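Local structure of putative uncharacterized protein PH1780 (Pyrococcus horikoshii, 2YZQ) at residues Y123-V136 with L264-L277. The protein is of unknown function but binds S-adenosylmethionine and, as a protein built of four CBS domains, probably senses this or a related adenosyl ligand. Numbering follows the deposited sequence.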
ATOM      1  N   TYR A 123     -16.085  -6.268   9.533  1.00 28.48           N
ATOM      2  CA  TYR A 123     -14.944  -7.115   9.201  1.00 26.55           C
ATOM      3  C   TYR A 123     -14.282  -7.849  10.350  1.00 26.49           C
ATOM      4  O   TYR A 123     -13.241  -8.486  10.167  1.00 24.11           O
ATOM      5  CB  TYR A 123     -13.918  -6.295   8.427  1.00 28.07           C
ATOM      6  CG  TYR A 123     -14.541  -5.700   7.197  1.00 28.17           C
ATOM      7  CD1 TYR A 123     -14.952  -6.518   6.145  1.00 28.88           C
ATOM      8  CD2 TYR A 123     -14.814  -4.338   7.122  1.00 27.91           C
ATOM      9  CE1 TYR A 123     -15.627  -5.998   5.054  1.00 30.51           C
ATOM     10  CE2 TYR A 123     -15.491  -3.808   6.034  1.00 30.03           C
ATOM     11  CZ  TYR A 123     -15.896  -4.643   5.004  1.00 29.81           C
ATOM     12  OH  TYR A 123     -16.579  -4.130   3.926  1.00 30.45           O
ATOM     13  N   LYS A 124     -14.881  -7.765  11.533  1.00 25.87           N
ATOM     14  CA  LYS A 124     -14.345  -8.476  12.683  1.00 27.18           C
ATOM     15  C   LYS A 124     -14.668  -9.946  12.463  1.00 28.65           C
ATOM     16  O   LYS A 124     -14.058 -10.830  13.065  1.00 28.63           O
ATOM     17  CB  LYS A 124     -14.998  -7.986  13.980  1.00 27.53           C
ATOM     18  CG  LYS A 124     -14.573  -6.589  14.397  1.00 29.68           C
ATOM     19  CD  LYS A 124     -15.150  -6.214  15.752  1.00 31.02           C
ATOM     20  CE  LYS A 124     -14.598  -4.884  16.231  1.00 32.48           C
ATOM     21  NZ  LYS A 124     -15.126  -4.520  17.574  1.00 33.54           N
ATOM     22  N   GLY A 125     -15.630 -10.195  11.580  1.00 28.66           N
ATOM     23  CA  GLY A 125     -16.028 -11.558  11.285  1.00 30.44           C
ATOM     24  C   GLY A 125     -15.661 -12.018   9.885  1.00 30.09           C
ATOM     25  O   GLY A 125     -16.498 -12.567   9.167  1.00 31.76           O
ATOM     26  N   VAL A 126     -14.410 -11.797   9.495  1.00 28.69           N
ATOM     27  CA  VAL A 126     -13.935 -12.203   8.176  1.00 25.20           C
ATOM     28  C   VAL A 126     -12.444 -12.533   8.206  1.00 23.46           C
ATOM     29  O   VAL A 126     -11.606 -11.637   8.327  1.00 21.70           O
ATOM     30  CB  VAL A 126     -14.162 -11.091   7.129  1.00 26.69           C
ATOM     31  CG1 VAL A 126     -13.732 -11.578   5.756  1.00 26.26           C
ATOM     32  CG2 VAL A 126     -15.628 -10.670   7.114  1.00 27.53           C
ATOM     33  N   GLU A 127     -12.112 -13.817   8.091  1.00 20.70           N
ATOM     34  CA  GLU A 127     -10.711 -14.236   8.103  1.00 18.54           C
ATOM     35  C   GLU A 127     -10.070 -13.882   6.769  1.00 17.49           C
ATOM     36  O   GLU A 127     -10.754 -13.778   5.748  1.00 17.08           O
ATOM     37  CB  GLU A 127     -10.588 -15.747   8.350  1.00 21.32           C
ATOM     38  CG  GLU A 127     -11.279 -16.230   9.618  1.00 25.97           C
ATOM     39  CD  GLU A 127     -10.845 -17.623  10.049  1.00 28.52           C
ATOM     40  OE1 GLU A 127     -10.420 -18.417   9.181  1.00 26.73           O
ATOM     41  OE2 GLU A 127     -10.939 -17.926  11.258  1.00 27.98           O
ATOM     42  N   ILE A 128      -8.754 -13.705   6.777  1.00 13.92           N
ATOM     43  CA  ILE A 128      -8.037 -13.348   5.558  1.00 13.24           C
ATOM     44  C   ILE A 128      -7.619 -14.541   4.709  1.00 12.92           C
ATOM     45  O   ILE A 128      -7.038 -14.366   3.643  1.00 12.76           O
ATOM     46  CB  ILE A 128      -6.755 -12.536   5.878  1.00 10.36           C
ATOM     47  CG1 ILE A 128      -5.785 -13.383   6.712  1.00 12.57           C
ATOM     48  CG2 ILE A 128      -7.128 -11.253   6.606  1.00 13.97           C
ATOM     49  CD1 ILE A 128      -4.389 -12.783   6.822  1.00 11.44           C
ATOM     50  N   GLU A 129      -7.927 -15.750   5.170  1.00 14.00           N
ATOM     51  CA  GLU A 129      -7.528 -16.958   4.454  1.00 14.31           C
ATOM     52  C   GLU A 129      -7.731 -16.930   2.935  1.00 14.07           C
ATOM     53  O   GLU A 129      -6.822 -17.276   2.182  1.00 14.78           O
ATOM     54  CB  GLU A 129      -8.232 -18.179   5.065  1.00 16.32           C
ATOM     55  CG  GLU A 129      -7.759 -19.533   4.545  1.00 20.00           C
ATOM     56  CD  GLU A 129      -8.337 -19.878   3.186  1.00 22.44           C
ATOM     57  OE1 GLU A 129      -9.550 -19.659   2.986  1.00 24.44           O
ATOM     58  OE2 GLU A 129      -7.585 -20.379   2.321  1.00 25.22           O
ATOM     59  N   PRO A 130      -8.904 -16.482   2.458  1.00 14.07           N
ATOM     60  CA  PRO A 130      -9.120 -16.457   1.005  1.00 15.72           C
ATOM     61  C   PRO A 130      -8.408 -15.343   0.236  1.00 15.81           C
ATOM     62  O   PRO A 130      -8.328 -15.391  -0.995  1.00 17.40           O
ATOM     63  CB  PRO A 130     -10.643 -16.308   0.874  1.00 17.16           C
ATOM     64  CG  PRO A 130     -11.190 -16.645   2.250  1.00 16.41           C
ATOM     65  CD  PRO A 130     -10.137 -16.111   3.174  1.00 15.97           C
ATOM     66  N   TYR A 131      -7.868 -14.362   0.956  1.00 13.70           N
ATOM     67  CA  TYR A 131      -7.267 -13.196   0.318  1.00 15.08           C
ATOM     68  C   TYR A 131      -5.762 -12.974   0.323  1.00 13.78           C
ATOM     69  O   TYR A 131      -5.259 -12.230  -0.512  1.00 14.84           O
ATOM     70  CB  TYR A 131      -7.924 -11.942   0.900  1.00 15.63           C
ATOM     71  CG  TYR A 131      -9.426 -12.039   0.953  1.00 17.70           C
ATOM     72  CD1 TYR A 131     -10.185 -11.954  -0.211  1.00 19.00           C
ATOM     73  CD2 TYR A 131     -10.089 -12.268   2.158  1.00 18.73           C
ATOM     74  CE1 TYR A 131     -11.570 -12.097  -0.181  1.00 19.74           C
ATOM     75  CE2 TYR A 131     -11.475 -12.413   2.200  1.00 21.04           C
ATOM     76  CZ  TYR A 131     -12.207 -12.328   1.024  1.00 19.94           C
ATOM     77  OH  TYR A 131     -13.575 -12.485   1.049  1.00 22.95           O
ATOM     78  N   TYR A 132      -5.034 -13.589   1.246  1.00 13.75           N
ATOM     79  CA  TYR A 132      -3.606 -13.328   1.289  1.00 13.20           C
ATOM     80  C   TYR A 132      -2.845 -13.950   0.125  1.00 13.76           C
ATOM     81  O   TYR A 132      -3.251 -14.973  -0.432  1.00 13.49           O
ATOM     82  CB  TYR A 132      -3.022 -13.773   2.644  1.00 11.54           C
ATOM     83  CG  TYR A 132      -2.845 -15.261   2.839  1.00 10.54           C
ATOM     84  CD1 TYR A 132      -1.720 -15.919   2.342  1.00 11.92           C
ATOM     85  CD2 TYR A 132      -3.786 -16.006   3.547  1.00 13.09           C
ATOM     86  CE1 TYR A 132      -1.533 -17.288   2.551  1.00 12.55           C
ATOM     87  CE2 TYR A 132      -3.612 -17.374   3.761  1.00 13.01           C
ATOM     88  CZ  TYR A 132      -2.483 -18.006   3.261  1.00 13.40           C
ATOM     89  OH  TYR A 132      -2.306 -19.357   3.465  1.00 14.90           O
ATOM     90  N   GLN A 133      -1.757 -13.294  -0.262  1.00 13.02           N
ATOM     91  CA  GLN A 133      -0.919 -13.769  -1.357  1.00 13.00           C
ATOM     92  C   GLN A 133      -0.110 -14.985  -0.939  1.00 13.44           C
ATOM     93  O   GLN A 133       0.532 -14.989   0.112  1.00 13.04           O
ATOM     94  CB  GLN A 133       0.055 -12.680  -1.809  1.00 15.21           C
ATOM     95  CG  GLN A 133      -0.582 -11.489  -2.492  1.00 17.36           C
ATOM     96  CD  GLN A 133      -1.303 -11.873  -3.764  1.00 18.73           C
ATOM     97  OE1 GLN A 133      -0.774 -12.615  -4.591  1.00 20.79           O
ATOM     98  NE2 GLN A 133      -2.516 -11.361  -3.932  1.00 22.76           N
ATOM     99  N   ARG A 134      -0.154 -16.020  -1.768  1.00 12.63           N
ATOM    100  CA  ARG A 134       0.601 -17.236  -1.506  1.00 13.83           C
ATOM    101  C   ARG A 134       1.994 -17.092  -2.107  1.00 14.16           C
ATOM    102  O   ARG A 134       2.899 -17.874  -1.810  1.00 16.72           O
ATOM    103  CB  ARG A 134      -0.094 -18.444  -2.136  1.00 13.78           C
ATOM    104  CG  ARG A 134      -1.082 -19.150  -1.230  1.00 15.36           C
ATOM    105  CD  ARG A 134      -2.290 -18.293  -0.880  1.00 15.40           C
ATOM    106  NE  ARG A 134      -3.250 -19.086  -0.116  1.00 13.74           N
ATOM    107  CZ  ARG A 134      -4.352 -18.608   0.451  1.00 15.81           C
ATOM    108  NH1 ARG A 134      -4.654 -17.320   0.350  1.00 13.73           N
ATOM    109  NH2 ARG A 134      -5.151 -19.427   1.122  1.00 16.23           N
ATOM    110  N   TYR A 135       2.153 -16.092  -2.962  1.00 13.05           N
ATOM    111  CA  TYR A 135       3.426 -15.839  -3.618  1.00 15.46           C
ATOM    112  C   TYR A 135       4.023 -14.582  -3.018  1.00 16.29           C
ATOM    113  O   TYR A 135       3.399 -13.517  -3.037  1.00 16.31           O
ATOM    114  CB  TYR A 135       3.201 -15.674  -5.120  1.00 17.28           C
ATOM    115  CG  TYR A 135       2.451 -16.840  -5.729  1.00 20.65           C
ATOM    116  CD1 TYR A 135       2.969 -18.134  -5.659  1.00 21.57           C
ATOM    117  CD2 TYR A 135       1.226 -16.652  -6.367  1.00 21.02           C
ATOM    118  CE1 TYR A 135       2.284 -19.215  -6.210  1.00 24.07           C
ATOM    119  CE2 TYR A 135       0.533 -17.729  -6.926  1.00 23.48           C
ATOM    120  CZ  TYR A 135       1.070 -19.005  -6.842  1.00 25.45           C
ATOM    121  OH  TYR A 135       0.404 -20.074  -7.406  1.00 28.20           O
ATOM    122  N   VAL A 136       5.234 -14.708  -2.490  1.00 14.17           N
ATOM    123  CA  VAL A 136       5.889 -13.579  -1.848  1.00 13.91           C
ATOM    124  C   VAL A 136       7.384 -13.493  -2.136  1.00 13.96           C
ATOM    125  O   VAL A 136       8.093 -14.499  -2.078  1.00 13.74           O
ATOM    126  CB  VAL A 136       5.688 -13.656  -0.323  1.00 16.42           C
ATOM    127  CG1 VAL A 136       6.200 -14.982   0.196  1.00 21.60           C
ATOM    128  CG2 VAL A 136       6.394 -12.501   0.364  1.00 15.60           C
ATOM    129  N   LEU A 264       7.026 -18.877   7.190  1.00 13.20           N
ATOM    130  CA  LEU A 264       6.397 -18.015   6.195  1.00 11.94           C
ATOM    131  C   LEU A 264       5.622 -18.788   5.132  1.00 12.09           C
ATOM    132  O   LEU A 264       6.179 -19.643   4.442  1.00 12.55           O
ATOM    133  CB  LEU A 264       7.471 -17.156   5.526  1.00 14.04           C
ATOM    134  CG  LEU A 264       7.024 -16.037   4.588  1.00 15.15           C
ATOM    135  CD1 LEU A 264       6.186 -15.030   5.371  1.00 13.52           C
ATOM    136  CD2 LEU A 264       8.249 -15.358   3.983  1.00 15.34           C
ATOM    137  N   ILE A 265       4.341 -18.460   4.986  1.00 10.73           N
ATOM    138  CA  ILE A 265       3.492 -19.129   4.004  1.00 10.51           C
ATOM    139  C   ILE A 265       2.750 -18.152   3.099  1.00 12.28           C
ATOM    140  O   ILE A 265       2.009 -18.563   2.207  1.00 12.24           O
ATOM    141  CB  ILE A 265       2.460 -20.052   4.694  1.00 11.02           C
ATOM    142  CG1 ILE A 265       1.515 -19.235   5.584  1.00 10.48           C
ATOM    143  CG2 ILE A 265       3.190 -21.111   5.511  1.00 12.33           C
ATOM    144  CD1 ILE A 265       0.431 -20.068   6.265  1.00 13.01           C
ATOM    145  N   GLY A 266       2.957 -16.859   3.319  1.00 10.90           N
ATOM    146  CA  GLY A 266       2.282 -15.873   2.495  1.00 12.28           C
ATOM    147  C   GLY A 266       2.488 -14.452   2.972  1.00 10.91           C
ATOM    148  O   GLY A 266       3.315 -14.188   3.843  1.00 10.71           O
ATOM    149  N   LEU A 267       1.716 -13.531   2.404  1.00 11.26           N
ATOM    150  CA  LEU A 267       1.820 -12.128   2.766  1.00 11.02           C
ATOM    151  C   LEU A 267       0.462 -11.475   2.575  1.00 10.50           C
ATOM    152  O   LEU A 267      -0.191 -11.696   1.558  1.00 11.52           O
ATOM    153  CB  LEU A 267       2.843 -11.435   1.856  1.00 11.15           C
ATOM    154  CG  LEU A 267       3.131  -9.950   2.106  1.00 10.14           C
ATOM    155  CD1 LEU A 267       3.920  -9.807   3.403  1.00 11.13           C
ATOM    156  CD2 LEU A 267       3.915  -9.364   0.940  1.00 12.76           C
ATOM    157  N   ILE A 268       0.010 -10.711   3.564  1.00 10.17           N
ATOM    158  CA  ILE A 268      -1.257 -10.012   3.403  1.00 10.19           C
ATOM    159  C   ILE A 268      -0.929  -8.522   3.289  1.00 10.17           C
ATOM    160  O   ILE A 268      -0.453  -7.903   4.240  1.00 10.77           O
ATOM    161  CB  ILE A 268      -2.255 -10.291   4.576  1.00 10.50           C
ATOM    162  CG1 ILE A 268      -3.581  -9.573   4.303  1.00 10.74           C
ATOM    163  CG2 ILE A 268      -1.664  -9.870   5.925  1.00 11.76           C
ATOM    164  CD1 ILE A 268      -4.338 -10.124   3.105  1.00 12.72           C
ATOM    165  N   ARG A 269      -1.143  -7.972   2.094  1.00 10.36           N
ATOM    166  CA  ARG A 269      -0.873  -6.565   1.807  1.00  9.99           C
ATOM    167  C   ARG A 269      -2.176  -5.802   1.959  1.00 10.33           C
ATOM    168  O   ARG A 269      -3.257  -6.393   1.901  1.00 11.26           O
ATOM    169  CB  ARG A 269      -0.389  -6.390   0.360  1.00  9.34           C
ATOM    170  CG  ARG A 269       0.847  -7.215  -0.029  1.00  9.93           C
ATOM    171  CD  ARG A 269       1.088  -7.076  -1.530  1.00 11.88           C
ATOM    172  NE  ARG A 269      -0.035  -7.636  -2.274  1.00 12.52           N
ATOM    173  CZ  ARG A 269      -0.349  -7.311  -3.524  1.00 14.24           C
ATOM    174  NH1 ARG A 269       0.375  -6.422  -4.190  1.00 17.39           N
ATOM    175  NH2 ARG A 269      -1.398  -7.878  -4.108  1.00 15.24           N
ATOM    176  N   ASP A 270      -2.078  -4.491   2.149  1.00 10.35           N
ATOM    177  CA  ASP A 270      -3.282  -3.684   2.267  1.00 11.33           C
ATOM    178  C   ASP A 270      -4.091  -3.838   0.980  1.00 11.64           C
ATOM    179  O   ASP A 270      -5.318  -3.911   1.006  1.00 12.42           O
ATOM    180  CB  ASP A 270      -2.937  -2.199   2.529  1.00 12.00           C
ATOM    181  CG  ASP A 270      -1.849  -1.643   1.602  1.00 14.32           C
ATOM    182  OD1 ASP A 270      -1.506  -2.269   0.578  1.00 13.22           O
ATOM    183  OD2 ASP A 270      -1.338  -0.534   1.897  1.00 14.12           O
ATOM    184  N   PHE A 271      -3.382  -3.924  -0.139  1.00 11.71           N
ATOM    185  CA  PHE A 271      -4.002  -4.066  -1.449  1.00 13.15           C
ATOM    186  C   PHE A 271      -4.817  -5.357  -1.547  1.00 13.49           C
ATOM    187  O   PHE A 271      -5.820  -5.418  -2.258  1.00 14.60           O
ATOM    188  CB  PHE A 271      -2.918  -4.061  -2.533  1.00 14.86           C
ATOM    189  CG  PHE A 271      -3.398  -3.578  -3.875  1.00 19.33           C
ATOM    190  CD1 PHE A 271      -3.711  -2.236  -4.071  1.00 21.62           C
ATOM    191  CD2 PHE A 271      -3.531  -4.460  -4.942  1.00 22.19           C
ATOM    192  CE1 PHE A 271      -4.148  -1.776  -5.313  1.00 22.03           C
ATOM    193  CE2 PHE A 271      -3.970  -4.010  -6.193  1.00 23.09           C
ATOM    194  CZ  PHE A 271      -4.279  -2.663  -6.374  1.00 24.24           C
ATOM    195  N   ASP A 272      -4.388  -6.390  -0.827  1.00 12.01           N
ATOM    196  CA  ASP A 272      -5.088  -7.669  -0.858  1.00 13.12           C
ATOM    197  C   ASP A 272      -6.420  -7.591  -0.129  1.00 14.14           C
ATOM    198  O   ASP A 272      -7.355  -8.328  -0.440  1.00 14.62           O
ATOM    199  CB  ASP A 272      -4.225  -8.769  -0.233  1.00 12.27           C
ATOM    200  CG  ASP A 272      -2.983  -9.063  -1.049  1.00 12.48           C
ATOM    201  OD1 ASP A 272      -3.123  -9.265  -2.269  1.00 13.46           O
ATOM    202  OD2 ASP A 272      -1.873  -9.095  -0.474  1.00 13.11           O
ATOM    203  N   LEU A 273      -6.499  -6.702   0.853  1.00 14.16           N
ATOM    204  CA  LEU A 273      -7.728  -6.545   1.616  1.00 15.24           C
ATOM    205  C   LEU A 273      -8.844  -5.946   0.761  1.00 16.31           C
ATOM    206  O   LEU A 273     -10.022  -6.119   1.066  1.00 16.88           O
ATOM    207  CB  LEU A 273      -7.459  -5.683   2.854  1.00 13.86           C
ATOM    208  CG  LEU A 273      -6.525  -6.354   3.869  1.00 15.07           C
ATOM    209  CD1 LEU A 273      -6.289  -5.426   5.052  1.00 14.96           C
ATOM    210  CD2 LEU A 273      -7.137  -7.666   4.340  1.00 16.65           C
ATOM    211  N   LEU A 274      -8.475  -5.265  -0.322  1.00 16.67           N
ATOM    212  CA  LEU A 274      -9.469  -4.668  -1.213  1.00 17.31           C
ATOM    213  C   LEU A 274     -10.358  -5.752  -1.817  1.00 17.71           C
ATOM    214  O   LEU A 274     -11.522  -5.516  -2.132  1.00 17.74           O
ATOM    215  CB  LEU A 274      -8.783  -3.895  -2.340  1.00 18.31           C
ATOM    216  CG  LEU A 274      -7.914  -2.698  -1.945  1.00 18.61           C
ATOM    217  CD1 LEU A 274      -7.257  -2.126  -3.184  1.00 18.55           C
ATOM    218  CD2 LEU A 274      -8.764  -1.639  -1.252  1.00 19.85           C
ATOM    219  N   LYS A 275      -9.805  -6.950  -1.968  1.00 18.16           N
ATOM    220  CA  LYS A 275     -10.554  -8.055  -2.547  1.00 18.55           C
ATOM    221  C   LYS A 275     -11.757  -8.448  -1.693  1.00 18.14           C
ATOM    222  O   LYS A 275     -12.712  -9.056  -2.183  1.00 19.54           O
ATOM    223  CB  LYS A 275      -9.627  -9.254  -2.746  1.00 20.14           C
ATOM    224  CG  LYS A 275      -8.413  -8.927  -3.608  1.00 23.44           C
ATOM    225  CD  LYS A 275      -7.556 -10.152  -3.855  1.00 26.20           C
ATOM    226  CE  LYS A 275      -6.982 -10.706  -2.561  1.00 24.69           C
ATOM    227  NZ  LYS A 275      -6.254 -11.981  -2.823  1.00 32.45           N
ATOM    228  N   VAL A 276     -11.704  -8.105  -0.410  1.00 18.11           N
ATOM    229  CA  VAL A 276     -12.797  -8.412   0.498  1.00 20.13           C
ATOM    230  C   VAL A 276     -14.050  -7.634   0.090  1.00 21.55           C
ATOM    231  O   VAL A 276     -15.171  -8.124   0.233  1.00 21.32           O
ATOM    232  CB  VAL A 276     -12.430  -8.038   1.947  1.00 20.17           C
ATOM    233  CG1 VAL A 276     -13.614  -8.284   2.871  1.00 22.56           C
ATOM    234  CG2 VAL A 276     -11.218  -8.844   2.392  1.00 21.77           C
ATOM    235  N   LEU A 277     -13.850  -6.424  -0.421  1.00 23.63           N
ATOM    236  CA  LEU A 277     -14.956  -5.571  -0.844  1.00 25.27           C
ATOM    237  C   LEU A 277     -15.648  -6.052  -2.117  1.00 28.10           C
ATOM    238  O   LEU A 277     -16.760  -5.625  -2.421  1.00 27.71           O
ATOM    239  CB  LEU A 277     -14.466  -4.135  -1.042  1.00 24.45           C
ATOM    240  CG  LEU A 277     -14.188  -3.347   0.238  1.00 24.93           C
ATOM    241  CD1 LEU A 277     -13.422  -2.074  -0.083  1.00 23.49           C
ATOM    242  CD2 LEU A 277     -15.507  -3.025   0.923  1.00 26.72           C
TER
HETATM  243  O   HOH W   1      -0.299 -20.702   2.236  1.00 30.52           O
HETATM  244  O   HOH W   2       2.225 -20.351   0.417  1.00 38.42           O
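Gln-133, its chain bent at chi2 (-62°), reaches Asp-272 with its side-chain amide, NE2 lying 2.7 Å from OD1 at an N-H...O angle of 157°. It meets OD1 from one face of the carboxylate, Arg-269 NH2 from the other. Arg-269 NE and N donate to OD2, so four donors, two to each oxygen, fix the carboxylate's rotation. With an alanine in place of Asp-272, Arg-269 would probably lose its charge partner and the Gln-133 amide be set free to turn. Gln-133 N to Leu-267 O (2.9 Å) and Leu-267 N to Gln-133 O (3.0 Å) bonds define a single antiparallel bridge, a hydrogen-bonded pair. It ties the loop between helix 109-117 and strand 139-140 to strand 263-269, while Asp-272 and Val-276 bring in the helical turn after it, consistent with paired CBS domains; Leu-267 lies beside S-adenosylmethionine-binding Gln-254. Packing is close at Tyr-131, where Val-276 CG2 makes a CH-pi contact 3.6 Å from the ring centroid; Pro-130 CB covers the other face. The solvent side is looser: Arg-134 starts away from the strand, its guanidinium, held by Glu-129 O and Tyr-132 O, sets NH1 over the Tyr-132 ring, and a water links Tyr-132 OH to Ile-265 O.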